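Local coordinates for protein dephospho-CoA kinase (Mycobacterium paratuberculosis, PDB 6N39) that probably phosphorylates the 3'-hydroxyl of dephospho-CoA with ATP, the last step of coenzyme A biosynthesis, and carries a C-terminal UPF0157 (GrpB-family) domain involved in its proper folding, at residues 349-363 with 401-415. Sequence-based numbering, arbitrary orientation.
Sequences PGQQFALLFVDWLTA and YRRAWDWADSTGWKP
Leu356 inserts as a knob into a hole on helix 401-411 formed by Ala404, Trp405, Trp407 and Ala408, and its two methyls are used differently. CD2 lies over the face of Trp405, 3.5 Å from the centroid of the five-membered ring and close to its normal, a CH-pi contact. CD1 meets Trp407 at the ring edge and covers one face of Trp413. Chi1 (170°) sets CG anti to the backbone N, and the turn at chi2 then divides the methyls between these partners. The helix axes approach to 9.8 Å at 78°.

Beyond the helix, the chain turns at Gly412, whose phi is positive, and brings Trp413 back against residues 349-363. There NE1 of Trp413 donates to OD2 of Asp359 at 2.8 Å, nearly straight at 174°. The oxygen lies in the indole plane and uses its anti lone pair, although the carboxylate plane is turned well away from the ring's. This bond helps hold the indole's rotation while Leu356 packs on its face.

Trp360 lies flat on helix 401-411: CA of Ala404 is 3.7 Å from its five-membered-ring centroid, almost on the normal. Its CD1 also touches CB of Trp407 at 3.6 Å, the two indoles being oblique.

Near Pro349, Tyr401 points its edge at the face of Phe353 in a T-shaped pair, centroids 4.9 Å apart. One water receives a bond from Tyr401 OH, donates to Pro349 O at 2.8 Å and weakly accepts from Trp405 NE1; Tyr401 OH also bonds Arg310 N.

Pro415, packed on Leu355 and Gln352, ends in a carboxylate salt-bridged to Arg249 of strand 249-253. The chemistry thus implies a largely apolar, tryptophan-rich joint between helix 349-363 and the C-terminal end of the UPF0157 region, with one straight indole-carboxylate bond orienting Trp413 and a weak water bond at Trp405.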
ATOM      1  N   PRO A 349     -14.664   3.989 -23.333  1.00 29.42           N
ATOM      2  CA  PRO A 349     -15.218   2.620 -23.255  1.00 35.41           C
ATOM      3  C   PRO A 349     -14.444   1.661 -22.355  1.00 32.38           C
ATOM      4  O   PRO A 349     -15.074   0.859 -21.652  1.00 32.73           O
ATOM      5  CB  PRO A 349     -15.213   2.148 -24.722  1.00 30.74           C
ATOM      6  CG  PRO A 349     -14.318   3.123 -25.451  1.00 42.53           C
ATOM      7  CD  PRO A 349     -14.422   4.420 -24.719  1.00 33.62           C
ATOM      8  N   GLY A 350     -13.107   1.690 -22.355  1.00 33.62           N
ATOM      9  CA  GLY A 350     -12.379   0.772 -21.480  1.00 29.93           C
ATOM     10  C   GLY A 350     -12.581   1.083 -20.004  1.00 28.54           C
ATOM     11  O   GLY A 350     -12.697   0.174 -19.166  1.00 32.29           O
ATOM     12  N   GLN A 351     -12.627   2.377 -19.669  1.00 30.39           N
ATOM     13  CA  GLN A 351     -12.931   2.823 -18.304  1.00 28.68           C
ATOM     14  C   GLN A 351     -14.302   2.340 -17.842  1.00 33.33           C
ATOM     15  O   GLN A 351     -14.478   1.918 -16.690  1.00 30.27           O
ATOM     16  CB  GLN A 351     -12.844   4.356 -18.259  1.00 28.22           C
ATOM     17  CG  GLN A 351     -12.929   5.001 -16.863  1.00 31.75           C
ATOM     18  CD  GLN A 351     -14.364   5.298 -16.446  1.00 37.92           C
ATOM     19  OE1 GLN A 351     -15.246   5.458 -17.295  1.00 31.62           O
ATOM     20  NE2 GLN A 351     -14.598   5.390 -15.138  1.00 30.11           N
ATOM     21  N   GLN A 352     -15.297   2.396 -18.726  1.00 32.97           N
ATOM     22  CA  GLN A 352     -16.637   1.957 -18.336  1.00 33.52           C
ATOM     23  C   GLN A 352     -16.699   0.439 -18.214  1.00 32.22           C
ATOM     24  O   GLN A 352     -17.256  -0.094 -17.246  1.00 32.18           O
ATOM     25  CB  GLN A 352     -17.648   2.467 -19.360  1.00 34.25           C
ATOM     26  CG  GLN A 352     -17.649   3.989 -19.474  1.00 35.39           C
ATOM     27  CD  GLN A 352     -18.654   4.606 -18.545  1.00 40.12           C
ATOM     28  OE1 GLN A 352     -19.850   4.361 -18.686  1.00 39.45           O
ATOM     29  NE2 GLN A 352     -18.182   5.395 -17.567  1.00 35.87           N
ATOM     30  N   PHE A 353     -16.098  -0.264 -19.175  1.00 30.99           N
ATOM     31  CA  PHE A 353     -16.179  -1.717 -19.208  1.00 33.69           C
ATOM     32  C   PHE A 353     -15.500  -2.352 -17.999  1.00 30.68           C
ATOM     33  O   PHE A 353     -15.977  -3.376 -17.494  1.00 31.46           O
ATOM     34  CB  PHE A 353     -15.560  -2.248 -20.510  1.00 30.50           C
ATOM     35  CG  PHE A 353     -15.717  -3.728 -20.678  1.00 31.97           C
ATOM     36  CD1 PHE A 353     -16.973  -4.324 -20.503  1.00 33.41           C
ATOM     37  CD2 PHE A 353     -14.623  -4.529 -20.996  1.00 32.47           C
ATOM     38  CE1 PHE A 353     -17.135  -5.693 -20.646  1.00 39.05           C
ATOM     39  CE2 PHE A 353     -14.781  -5.898 -21.164  1.00 38.19           C
ATOM     40  CZ  PHE A 353     -16.039  -6.488 -20.984  1.00 38.18           C
ATOM     41  N   ALA A 354     -14.385  -1.781 -17.521  1.00 33.60           N
ATOM     42  CA  ALA A 354     -13.717  -2.383 -16.361  1.00 36.80           C
ATOM     43  C   ALA A 354     -14.636  -2.422 -15.136  1.00 38.04           C
ATOM     44  O   ALA A 354     -14.610  -3.386 -14.353  1.00 34.22           O
ATOM     45  CB  ALA A 354     -12.418  -1.628 -16.040  1.00 29.94           C
ATOM     46  N   LEU A 355     -15.455  -1.383 -14.952  1.00 33.50           N
ATOM     47  CA  LEU A 355     -16.413  -1.353 -13.842  1.00 34.27           C
ATOM     48  C   LEU A 355     -17.622  -2.254 -14.123  1.00 31.62           C
ATOM     49  O   LEU A 355     -18.098  -3.013 -13.240  1.00 33.49           O
ATOM     50  CB  LEU A 355     -16.851   0.102 -13.608  1.00 31.27           C
ATOM     51  CG  LEU A 355     -15.739   1.125 -13.290  1.00 38.07           C
ATOM     52  CD1 LEU A 355     -16.277   2.538 -13.225  1.00 31.76           C
ATOM     53  CD2 LEU A 355     -15.028   0.805 -11.962  1.00 32.67           C
ATOM     54  N   LEU A 356     -18.110  -2.192 -15.369  1.00 33.03           N
ATOM     55  CA  LEU A 356     -19.284  -2.972 -15.745  1.00 33.60           C
ATOM     56  C   LEU A 356     -19.021  -4.470 -15.603  1.00 32.53           C
ATOM     57  O   LEU A 356     -19.903  -5.217 -15.186  1.00 37.58           O
ATOM     58  CB  LEU A 356     -19.694  -2.638 -17.183  1.00 31.41           C
ATOM     59  CG  LEU A 356     -20.762  -3.539 -17.822  1.00 35.21           C
ATOM     60  CD1 LEU A 356     -22.066  -3.511 -17.012  1.00 36.50           C
ATOM     61  CD2 LEU A 356     -21.057  -3.165 -19.304  1.00 34.43           C
ATOM     62  N   PHE A 357     -17.833  -4.925 -15.999  1.00 35.27           N
ATOM     63  CA  PHE A 357     -17.523  -6.356 -16.018  1.00 34.37           C
ATOM     64  C   PHE A 357     -17.693  -6.965 -14.637  1.00 37.13           C
ATOM     65  O   PHE A 357     -18.306  -8.034 -14.484  1.00 38.48           O
ATOM     66  CB  PHE A 357     -16.089  -6.526 -16.550  1.00 34.67           C
ATOM     67  CG  PHE A 357     -15.662  -7.951 -16.816  1.00 37.24           C
ATOM     68  CD1 PHE A 357     -16.155  -8.660 -17.896  1.00 40.66           C
ATOM     69  CD2 PHE A 357     -14.710  -8.551 -16.011  1.00 38.83           C
ATOM     70  CE1 PHE A 357     -15.734  -9.958 -18.149  1.00 37.68           C
ATOM     71  CE2 PHE A 357     -14.271  -9.834 -16.266  1.00 41.86           C
ATOM     72  CZ  PHE A 357     -14.789 -10.541 -17.337  1.00 39.81           C
ATOM     73  N   VAL A 358     -17.210  -6.259 -13.607  1.00 35.58           N
ATOM     74  CA  VAL A 358     -17.399  -6.720 -12.231  1.00 39.21           C
ATOM     75  C   VAL A 358     -18.879  -6.785 -11.879  1.00 41.29           C
ATOM     76  O   VAL A 358     -19.358  -7.795 -11.336  1.00 42.24           O
ATOM     77  CB  VAL A 358     -16.640  -5.813 -11.246  1.00 34.53           C
ATOM     78  CG1 VAL A 358     -16.923  -6.254  -9.818  1.00 42.55           C
ATOM     79  CG2 VAL A 358     -15.152  -5.857 -11.541  1.00 42.49           C
ATOM     80  N   ASP A 359     -19.626  -5.700 -12.137  1.00 40.68           N
ATOM     81  CA  ASP A 359     -21.037  -5.721 -11.717  1.00 41.72           C
ATOM     82  C   ASP A 359     -21.831  -6.796 -12.467  1.00 46.40           C
ATOM     83  O   ASP A 359     -22.675  -7.503 -11.883  1.00 39.18           O
ATOM     84  CB  ASP A 359     -21.672  -4.347 -11.920  1.00 48.35           C
ATOM     85  CG  ASP A 359     -21.227  -3.350 -10.871  1.00 47.28           C
ATOM     86  OD1 ASP A 359     -20.826  -3.805  -9.789  1.00 49.07           O
ATOM     87  OD2 ASP A 359     -21.270  -2.130 -11.117  1.00 40.56           O
ATOM     88  N   TRP A 360     -21.553  -6.938 -13.760  1.00 41.80           N
ATOM     89  CA  TRP A 360     -22.230  -7.920 -14.595  1.00 43.90           C
ATOM     90  C   TRP A 360     -21.971  -9.332 -14.087  1.00 42.64           C
ATOM     91  O   TRP A 360     -22.911 -10.077 -13.799  1.00 48.40           O
ATOM     92  CB  TRP A 360     -21.764  -7.744 -16.046  1.00 38.37           C
ATOM     93  CG  TRP A 360     -22.245  -8.800 -16.991  1.00 41.22           C
ATOM     94  CD1 TRP A 360     -23.542  -9.132 -17.262  1.00 41.23           C
ATOM     95  CD2 TRP A 360     -21.432  -9.660 -17.796  1.00 41.62           C
ATOM     96  NE1 TRP A 360     -23.585 -10.152 -18.184  1.00 45.91           N
ATOM     97  CE2 TRP A 360     -22.304 -10.490 -18.531  1.00 43.43           C
ATOM     98  CE3 TRP A 360     -20.050  -9.808 -17.968  1.00 46.36           C
ATOM     99  CZ2 TRP A 360     -21.844 -11.460 -19.422  1.00 43.25           C
ATOM    100  CZ3 TRP A 360     -19.591 -10.773 -18.857  1.00 41.91           C
ATOM    101  CH2 TRP A 360     -20.491 -11.586 -19.572  1.00 41.56           C
ATOM    102  N   LEU A 361     -20.697  -9.708 -13.930  1.00 45.62           N
ATOM    103  CA  LEU A 361     -20.397 -11.055 -13.451  1.00 44.01           C
ATOM    104  C   LEU A 361     -20.916 -11.278 -12.035  1.00 48.60           C
ATOM    105  O   LEU A 361     -21.329 -12.396 -11.696  1.00 50.08           O
ATOM    106  CB  LEU A 361     -18.892 -11.320 -13.526  1.00 41.61           C
ATOM    107  CG  LEU A 361     -18.325 -11.573 -14.938  1.00 44.43           C
ATOM    108  CD1 LEU A 361     -16.867 -12.007 -14.878  1.00 44.46           C
ATOM    109  CD2 LEU A 361     -19.159 -12.598 -15.694  1.00 47.09           C
ATOM    110  N   THR A 362     -20.928 -10.236 -11.197  1.00 43.00           N
ATOM    111  CA  THR A 362     -21.516 -10.394  -9.871  1.00 47.91           C
ATOM    112  C   THR A 362     -22.993 -10.748  -9.965  1.00 49.46           C
ATOM    113  O   THR A 362     -23.490 -11.563  -9.184  1.00 55.12           O
ATOM    114  CB  THR A 362     -21.314  -9.126  -9.034  1.00 41.19           C
ATOM    115  OG1 THR A 362     -19.909  -8.897  -8.854  1.00 43.31           O
ATOM    116  CG2 THR A 362     -21.973  -9.287  -7.662  1.00 42.97           C
ATOM    117  N   ALA A 363     -23.708 -10.173 -10.933  1.00 52.82           N
ATOM    118  CA  ALA A 363     -25.143 -10.425 -11.020  1.00 54.15           C
ATOM    119  C   ALA A 363     -25.519 -11.703 -11.773  1.00 56.60           C
ATOM    120  O   ALA A 363     -26.644 -12.182 -11.603  1.00 56.86           O
ATOM    121  CB  ALA A 363     -25.850  -9.235 -11.682  1.00 51.69           C
ATOM    122  N   TYR A 401     -18.226  -8.707 -23.971  1.00 42.23           N
ATOM    123  CA  TYR A 401     -18.475  -7.273 -24.095  1.00 39.40           C
ATOM    124  C   TYR A 401     -19.909  -7.025 -24.538  1.00 39.61           C
ATOM    125  O   TYR A 401     -20.640  -6.224 -23.928  1.00 37.03           O
ATOM    126  CB  TYR A 401     -17.479  -6.667 -25.099  1.00 37.44           C
ATOM    127  CG  TYR A 401     -17.466  -5.150 -25.179  1.00 39.63           C
ATOM    128  CD1 TYR A 401     -16.782  -4.392 -24.229  1.00 35.40           C
ATOM    129  CD2 TYR A 401     -18.109  -4.480 -26.214  1.00 35.64           C
ATOM    130  CE1 TYR A 401     -16.746  -3.006 -24.296  1.00 33.92           C
ATOM    131  CE2 TYR A 401     -18.094  -3.086 -26.282  1.00 35.95           C
ATOM    132  CZ  TYR A 401     -17.407  -2.356 -25.325  1.00 35.75           C
ATOM    133  OH  TYR A 401     -17.386  -0.974 -25.383  1.00 33.79           O
ATOM    134  N   ARG A 402     -20.340  -7.737 -25.587  1.00 34.28           N
ATOM    135  CA  ARG A 402     -21.698  -7.522 -26.080  1.00 36.45           C
ATOM    136  C   ARG A 402     -22.739  -7.890 -25.023  1.00 43.52           C
ATOM    137  O   ARG A 402     -23.744  -7.181 -24.848  1.00 39.83           O
ATOM    138  CB  ARG A 402     -21.920  -8.313 -27.377  1.00 43.46           C
ATOM    139  CG  ARG A 402     -21.114  -7.761 -28.567  1.00 51.46           C
ATOM    140  CD  ARG A 402     -21.434  -8.490 -29.872  1.00 61.09           C
ATOM    141  NE  ARG A 402     -21.016  -9.890 -29.814  1.00 72.26           N
ATOM    142  CZ  ARG A 402     -19.930 -10.386 -30.405  1.00 66.12           C
ATOM    143  NH1 ARG A 402     -19.133  -9.604 -31.135  1.00 59.51           N
ATOM    144  NH2 ARG A 402     -19.644 -11.672 -30.263  1.00 60.94           N
ATOM    145  N   ARG A 403     -22.500  -8.976 -24.286  1.00 40.73           N
ATOM    146  CA  ARG A 403     -23.498  -9.446 -23.331  1.00 45.55           C
ATOM    147  C   ARG A 403     -23.554  -8.538 -22.113  1.00 40.12           C
ATOM    148  O   ARG A 403     -24.641  -8.220 -21.620  1.00 40.92           O
ATOM    149  CB  ARG A 403     -23.197 -10.882 -22.911  1.00 45.45           C
ATOM    150  CG  ARG A 403     -23.474 -11.933 -23.990  1.00 53.71           C
ATOM    151  CD  ARG A 403     -22.515 -13.104 -23.834  1.00 53.33           C
ATOM    152  NE  ARG A 403     -22.767 -13.871 -22.620  1.00 61.58           N
ATOM    153  CZ  ARG A 403     -21.924 -14.766 -22.113  1.00 72.98           C
ATOM    154  NH1 ARG A 403     -20.758 -14.992 -22.706  1.00 77.61           N
ATOM    155  NH2 ARG A 403     -22.248 -15.432 -21.010  1.00 74.72           N
ATOM    156  N   ALA A 404     -22.391  -8.146 -21.593  1.00 38.88           N
ATOM    157  CA  ALA A 404     -22.350  -7.213 -20.478  1.00 41.06           C
ATOM    158  C   ALA A 404     -23.097  -5.935 -20.817  1.00 43.40           C
ATOM    159  O   ALA A 404     -23.875  -5.428 -20.001  1.00 47.10           O
ATOM    160  CB  ALA A 404     -20.898  -6.901 -20.103  1.00 34.83           C
ATOM    161  N   TRP A 405     -22.892  -5.401 -22.025  1.00 39.17           N
ATOM    162  CA  TRP A 405     -23.587  -4.160 -22.346  1.00 40.62           C
ATOM    163  C   TRP A 405     -25.073  -4.390 -22.596  1.00 40.94           C
ATOM    164  O   TRP A 405     -25.886  -3.498 -22.323  1.00 45.43           O
ATOM    165  CB  TRP A 405     -22.904  -3.461 -23.523  1.00 43.79           C
ATOM    166  CG  TRP A 405     -21.735  -2.649 -23.011  1.00 39.50           C
ATOM    167  CD1 TRP A 405     -20.398  -2.938 -23.143  1.00 35.53           C
ATOM    168  CD2 TRP A 405     -21.811  -1.447 -22.228  1.00 34.17           C
ATOM    169  NE1 TRP A 405     -19.644  -1.975 -22.499  1.00 40.23           N
ATOM    170  CE2 TRP A 405     -20.488  -1.051 -21.936  1.00 37.48           C
ATOM    171  CE3 TRP A 405     -22.870  -0.654 -21.776  1.00 36.11           C
ATOM    172  CZ2 TRP A 405     -20.199   0.100 -21.211  1.00 41.29           C
ATOM    173  CZ3 TRP A 405     -22.578   0.484 -21.041  1.00 42.12           C
ATOM    174  CH2 TRP A 405     -21.253   0.849 -20.772  1.00 40.01           C
ATOM    175  N   ASP A 406     -25.459  -5.576 -23.069  1.00 41.72           N
ATOM    176  CA  ASP A 406     -26.888  -5.898 -23.149  1.00 44.26           C
ATOM    177  C   ASP A 406     -27.518  -5.882 -21.762  1.00 44.54           C
ATOM    178  O   ASP A 406     -28.605  -5.325 -21.556  1.00 47.64           O
ATOM    179  CB  ASP A 406     -27.085  -7.266 -23.797  1.00 50.97           C
ATOM    180  CG  ASP A 406     -27.247  -7.187 -25.293  1.00 69.74           C
ATOM    181  OD1 ASP A 406     -27.647  -6.114 -25.785  1.00 77.83           O
ATOM    182  OD2 ASP A 406     -26.981  -8.203 -25.979  1.00 78.66           O
ATOM    183  N   TRP A 407     -26.839  -6.499 -20.797  1.00 41.08           N
ATOM    184  CA  TRP A 407     -27.312  -6.492 -19.416  1.00 44.37           C
ATOM    185  C   TRP A 407     -27.364  -5.070 -18.867  1.00 46.75           C
ATOM    186  O   TRP A 407     -28.301  -4.709 -18.145  1.00 47.40           O
ATOM    187  CB  TRP A 407     -26.396  -7.375 -18.559  1.00 42.31           C
ATOM    188  CG  TRP A 407     -26.721  -7.366 -17.100  1.00 44.44           C
ATOM    189  CD1 TRP A 407     -27.647  -8.144 -16.456  1.00 50.90           C
ATOM    190  CD2 TRP A 407     -26.131  -6.536 -16.099  1.00 43.84           C
ATOM    191  NE1 TRP A 407     -27.661  -7.848 -15.115  1.00 49.99           N
ATOM    192  CE2 TRP A 407     -26.735  -6.866 -14.871  1.00 50.77           C
ATOM    193  CE3 TRP A 407     -25.140  -5.547 -16.120  1.00 44.01           C
ATOM    194  CZ2 TRP A 407     -26.388  -6.234 -13.673  1.00 48.06           C
ATOM    195  CZ3 TRP A 407     -24.793  -4.929 -14.927  1.00 45.70           C
ATOM    196  CH2 TRP A 407     -25.416  -5.275 -13.727  1.00 44.92           C
ATOM    197  N   ALA A 408     -26.356  -4.254 -19.190  1.00 43.22           N
ATOM    198  CA  ALA A 408     -26.339  -2.874 -18.710  1.00 43.17           C
ATOM    199  C   ALA A 408     -27.511  -2.086 -19.270  1.00 46.84           C
ATOM    200  O   ALA A 408     -28.151  -1.314 -18.545  1.00 47.57           O
ATOM    201  CB  ALA A 408     -25.022  -2.193 -19.082  1.00 41.79           C
ATOM    202  N   ASP A 409     -27.794  -2.253 -20.567  1.00 44.53           N
ATOM    203  CA  ASP A 409     -28.945  -1.582 -21.160  1.00 47.37           C
ATOM    204  C   ASP A 409     -30.241  -2.045 -20.508  1.00 51.01           C
ATOM    205  O   ASP A 409     -31.118  -1.229 -20.219  1.00 52.92           O
ATOM    206  CB  ASP A 409     -28.995  -1.831 -22.672  1.00 45.84           C
ATOM    207  CG  ASP A 409     -27.857  -1.152 -23.426  1.00 51.98           C
ATOM    208  OD1 ASP A 409     -27.324  -0.131 -22.951  1.00 52.29           O
ATOM    209  OD2 ASP A 409     -27.490  -1.647 -24.508  1.00 51.48           O
ATOM    210  N   SER A 410     -30.370  -3.354 -20.253  1.00 55.14           N
ATOM    211  CA  SER A 410     -31.613  -3.881 -19.692  1.00 63.22           C
ATOM    212  C   SER A 410     -31.853  -3.370 -18.278  1.00 63.12           C
ATOM    213  O   SER A 410     -32.978  -3.000 -17.929  1.00 62.09           O
ATOM    214  CB  SER A 410     -31.590  -5.410 -19.688  1.00 72.37           C
ATOM    215  OG  SER A 410     -31.436  -5.929 -20.993  1.00 85.39           O
ATOM    216  N   THR A 411     -30.819  -3.363 -17.442  1.00 56.67           N
ATOM    217  CA  THR A 411     -30.991  -3.026 -16.034  1.00 58.67           C
ATOM    218  C   THR A 411     -30.794  -1.543 -15.738  1.00 56.16           C
ATOM    219  O   THR A 411     -30.910  -1.144 -14.579  1.00 58.01           O
ATOM    220  CB  THR A 411     -30.014  -3.840 -15.171  1.00 53.43           C
ATOM    221  OG1 THR A 411     -28.676  -3.545 -15.579  1.00 46.57           O
ATOM    222  CG2 THR A 411     -30.265  -5.333 -15.332  1.00 53.09           C
ATOM    223  N   GLY A 412     -30.482  -0.723 -16.738  1.00 51.73           N
ATOM    224  CA  GLY A 412     -30.171   0.671 -16.453  1.00 53.90           C
ATOM    225  C   GLY A 412     -28.921   0.849 -15.613  1.00 51.44           C
ATOM    226  O   GLY A 412     -28.862   1.746 -14.766  1.00 52.70           O
ATOM    227  N   TRP A 413     -27.923   0.000 -15.823  1.00 50.03           N
ATOM    228  CA  TRP A 413     -26.690   0.074 -15.048  1.00 46.47           C
ATOM    229  C   TRP A 413     -26.012   1.431 -15.200  1.00 43.55           C
ATOM    230  O   TRP A 413     -25.864   1.953 -16.307  1.00 44.12           O
ATOM    231  CB  TRP A 413     -25.731  -1.026 -15.509  1.00 41.33           C
ATOM    232  CG  TRP A 413     -24.399  -0.983 -14.832  1.00 44.28           C
ATOM    233  CD1 TRP A 413     -24.079  -1.535 -13.620  1.00 40.40           C
ATOM    234  CD2 TRP A 413     -23.196  -0.363 -15.323  1.00 38.04           C
ATOM    235  NE1 TRP A 413     -22.751  -1.316 -13.340  1.00 44.03           N
ATOM    236  CE2 TRP A 413     -22.188  -0.591 -14.359  1.00 40.64           C
ATOM    237  CE3 TRP A 413     -22.874   0.357 -16.478  1.00 41.09           C
ATOM    238  CZ2 TRP A 413     -20.881  -0.117 -14.512  1.00 38.76           C
ATOM    239  CZ3 TRP A 413     -21.575   0.820 -16.638  1.00 38.72           C
ATOM    240  CH2 TRP A 413     -20.591   0.576 -15.659  1.00 40.93           C
ATOM    241  N   LYS A 414     -25.566   1.988 -14.077  1.00 46.47           N
ATOM    242  CA  LYS A 414     -24.770   3.206 -14.048  1.00 52.69           C
ATOM    243  C   LYS A 414     -23.561   2.983 -13.153  1.00 52.24           C
ATOM    244  O   LYS A 414     -23.686   2.360 -12.097  1.00 49.77           O
ATOM    245  CB  LYS A 414     -25.577   4.402 -13.519  1.00 54.21           C
ATOM    246  CG  LYS A 414     -26.805   4.742 -14.344  1.00 63.13           C
ATOM    247  CD  LYS A 414     -26.429   5.065 -15.785  1.00 67.52           C
ATOM    248  CE  LYS A 414     -27.657   5.379 -16.638  1.00 78.03           C
ATOM    249  NZ  LYS A 414     -27.344   5.294 -18.098  1.00 82.65           N
ATOM    250  N   PRO A 415     -22.381   3.482 -13.542  1.00 48.02           N
ATOM    251  CA  PRO A 415     -21.211   3.278 -12.687  1.00 49.60           C
ATOM    252  C   PRO A 415     -21.226   4.190 -11.471  1.00 53.91           C
ATOM    253  O   PRO A 415     -21.912   5.228 -11.425  1.00 56.46           O
ATOM    254  CB  PRO A 415     -20.029   3.603 -13.616  1.00 42.12           C
ATOM    255  CG  PRO A 415     -20.600   4.546 -14.637  1.00 45.97           C
ATOM    256  CD  PRO A 415     -22.056   4.186 -14.798  1.00 43.07           C
ATOM    257  OXT PRO A 415     -20.546   3.882 -10.493  1.00 50.61           O
TER
HETATM  258  O   HOH W   1     -17.329  -0.066 -22.953  1.00 30.23           O